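Local coordinates for CCHC-type domain-containing protein (Trypanosoma brucei brucei, PDB 7C4C), which probably acts as a 3'-5' RNA exonuclease of the RNase D type, with zinc knuckles that bind nucleotides, here guanosine monophosphate, at residues A279-C284 / R292-K297. Numbering follows the deposited sequence.
With ZN (zinc ion), chain B; 5GP (guanosine-5'-monophosphate), chain O.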
loop_
_atom_site.group_PDB
_atom_site.type_symbol
_atom_site.label_atom_id
_atom_site.label_comp_id
_atom_site.label_asym_id
_atom_site.label_seq_id
_atom_site.Cartn_x
_atom_site.Cartn_y
_atom_site.Cartn_z
ATOM N N ALA A 279 -0.375 31.932 -10.365
ATOM C CA ALA A 279 -0.809 33.024 -11.226
ATOM C C ALA A 279 -1.867 32.535 -12.210
ATOM O O ALA A 279 -1.667 31.529 -12.902
ATOM C CB ALA A 279 0.385 33.603 -11.981
ATOM N N LYS A 280 -2.992 33.259 -12.278
ATOM C CA LYS A 280 -4.114 32.900 -13.141
ATOM C C LYS A 280 -4.661 34.152 -13.815
ATOM O O LYS A 280 -4.915 35.160 -13.145
ATOM C CB LYS A 280 -5.215 32.203 -12.333
ATOM C CG LYS A 280 -6.251 31.436 -13.144
ATOM C CD LYS A 280 -7.197 30.707 -12.203
ATOM C CE LYS A 280 -8.642 31.141 -12.388
ATOM N NZ LYS A 280 -9.299 30.365 -13.485
ATOM N N CYS A 281 -4.877 34.069 -15.130
ATOM C CA CYS A 281 -5.204 35.231 -15.951
ATOM C C CYS A 281 -6.679 35.607 -15.836
ATOM O O CYS A 281 -7.557 34.821 -16.204
ATOM C CB CYS A 281 -4.860 34.949 -17.408
ATOM S SG CYS A 281 -5.237 36.349 -18.424
ATOM N N SER A 282 -6.952 36.832 -15.375
ATOM C CA SER A 282 -8.327 37.292 -15.221
ATOM C C SER A 282 -9.042 37.529 -16.552
ATOM O O SER A 282 -10.254 37.786 -16.540
ATOM C CB SER A 282 -8.360 38.580 -14.390
ATOM O OG SER A 282 -7.920 39.700 -15.149
ATOM N N PHE A 283 -8.345 37.452 -17.686
ATOM C CA PHE A 283 -8.928 37.778 -18.983
ATOM C C PHE A 283 -9.177 36.566 -19.860
ATOM O O PHE A 283 -10.213 36.497 -20.521
ATOM C CB PHE A 283 -8.035 38.764 -19.742
ATOM C CG PHE A 283 -8.641 39.257 -21.038
ATOM C CD1 PHE A 283 -9.553 40.303 -21.043
ATOM C CD2 PHE A 283 -8.294 38.678 -22.253
ATOM C CE1 PHE A 283 -10.121 40.762 -22.239
ATOM C CE2 PHE A 283 -8.845 39.137 -23.449
ATOM C CZ PHE A 283 -9.761 40.179 -23.439
ATOM N N CYS A 284 -8.255 35.607 -19.896
ATOM C CA CYS A 284 -8.443 34.388 -20.672
ATOM C C CYS A 284 -8.600 33.152 -19.798
ATOM O O CYS A 284 -8.803 32.061 -20.333
ATOM C CB CYS A 284 -7.275 34.180 -21.649
ATOM S SG CYS A 284 -5.726 33.717 -20.833
ATOM N N ARG A 292 -1.752 41.367 -17.156
ATOM C CA ARG A 292 -0.802 42.341 -17.689
ATOM C C ARG A 292 0.077 41.745 -18.785
ATOM O O ARG A 292 0.511 42.480 -19.683
ATOM C CB ARG A 292 0.073 42.911 -16.563
ATOM N N ASN A 293 0.321 40.426 -18.751
ATOM C CA ASN A 293 1.139 39.759 -19.760
ATOM C C ASN A 293 0.342 38.794 -20.643
ATOM O O ASN A 293 0.933 37.912 -21.274
ATOM C CB ASN A 293 2.306 39.015 -19.104
ATOM C CG ASN A 293 2.996 39.833 -18.044
ATOM O OD1 ASN A 293 3.556 40.898 -18.332
ATOM N ND2 ASN A 293 3.001 39.324 -16.812
ATOM N N CYS A 294 -0.977 38.959 -20.742
ATOM C CA CYS A 294 -1.802 38.034 -21.513
ATOM C C CYS A 294 -1.753 38.363 -23.005
ATOM O O CYS A 294 -1.865 39.530 -23.402
ATOM C CB CYS A 294 -3.242 38.071 -21.001
ATOM S SG CYS A 294 -4.420 37.102 -21.975
ATOM N N PHE A 295 -1.596 37.325 -23.838
ATOM C CA PHE A 295 -1.494 37.538 -25.282
ATOM C C PHE A 295 -2.849 37.795 -25.913
ATOM O O PHE A 295 -2.924 38.457 -26.956
ATOM C CB PHE A 295 -0.859 36.338 -25.986
ATOM C CG PHE A 295 0.497 35.943 -25.453
ATOM C CD1 PHE A 295 1.504 36.882 -25.280
ATOM C CD2 PHE A 295 0.768 34.617 -25.168
ATOM C CE1 PHE A 295 2.746 36.502 -24.809
ATOM C CE2 PHE A 295 1.999 34.232 -24.696
ATOM C CZ PHE A 295 2.994 35.177 -24.516
ATOM N N LYS A 296 -3.926 37.273 -25.318
ATOM C CA LYS A 296 -5.252 37.565 -25.853
ATOM C C LYS A 296 -5.650 39.008 -25.561
ATOM O O LYS A 296 -6.146 39.710 -26.448
ATOM C CB LYS A 296 -6.279 36.575 -25.297
ATOM C CG LYS A 296 -5.991 35.110 -25.672
ATOM C CD LYS A 296 -7.265 34.272 -25.778
ATOM C CE LYS A 296 -6.968 32.817 -26.149
ATOM N NZ LYS A 296 -6.223 32.080 -25.081
ATOM N N LYS A 297 -5.396 39.486 -24.340
ATOM C CA LYS A 297 -5.729 40.868 -23.999
ATOM C C LYS A 297 -4.761 41.867 -24.616
ATOM O O LYS A 297 -5.166 42.979 -24.968
ATOM C CB LYS A 297 -5.761 41.040 -22.478
ATOM C CG LYS A 297 -6.280 42.387 -22.002
ATOM C CD LYS A 297 -6.515 42.369 -20.498
ATOM C CE LYS A 297 -7.645 43.306 -20.133
ATOM N NZ LYS A 297 -7.600 43.716 -18.706
HETATM ZN ZN ZN B . -4.506 35.564 -20.384
HETATM C "C4'" 5GP O . 2.752 28.093 -22.905
HETATM O "O4'" 5GP O . 2.613 29.501 -23.107
HETATM C "C3'" 5GP O . 2.457 27.831 -21.437
HETATM O "O3'" 5GP O . 3.684 27.711 -20.718
HETATM C "C2'" 5GP O . 1.792 29.075 -20.916
HETATM O "O2'" 5GP O . 2.281 29.368 -19.600
HETATM C "C1'" 5GP O . 2.207 30.156 -21.898
HETATM N N9 5GP O . 1.053 31.053 -22.153
HETATM C C8 5GP O . -0.163 30.691 -22.601
HETATM N N7 5GP O . -0.929 31.801 -22.707
HETATM C C5 5GP O . -0.184 32.866 -22.326
HETATM C C6 5GP O . -0.426 34.236 -22.223
HETATM O O6 5GP O . -1.544 34.718 -22.521
HETATM N N1 5GP O . 0.554 35.045 -21.794
HETATM C C2 5GP O . 1.763 34.569 -21.457
HETATM N N2 5GP O . 2.725 35.426 -21.029
HETATM N N3 5GP O . 2.030 33.246 -21.552
HETATM C C4 5GP O . 1.070 32.384 -21.981
HETATM O O HOH W 1 -9.181 41.003 -17.380
#
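Cys281, Cys284 and Cys294 meet across the contact through a shared zinc ion, their SG atoms lying 2.2, 2.3 and 2.2 Å from the metal; His289, from the intervening loop, is the fourth ligand. This set of three cysteines and one histidine marks a CCHC zinc knuckle. In the second shell, backbone amides hold the thiolates: Phe283 N and Cys284 N both donate to Cys281 SG, the latter at 169°, while Lys297 N donates to Cys294 SG. Such N-H donors would be expected to offset part of the sulfur charge.

Beside the metal, Lys297 CB sits over one face of the Phe283 ring, 3.7 Å from its centroid and 20° off the normal, a CH-pi contact. With CG anti to the backbone N (chi1 -172°), the extended Lys297 chain passes obliquely across the ring from the CD2 side to the CD1 side, bringing CE to 3.7 Å from Phe283 CD1. Lys296 CD lies against Cys284 CB, and the ammonium group of Lys296 (NZ) forms a salt bridge with Glu286 OE2.

The same turn reads guanine: Asn293 O accepts from N1 and N2 of the guanosine monophosphate, Phe295 N donates to O6 at 2.9 Å, and the Phe295 ring lies over the base. Both segments are loop following helix 272-276, and the centre of the contact lies about 42 Å from the centre of the chain, remote from the six-stranded exonuclease sheet.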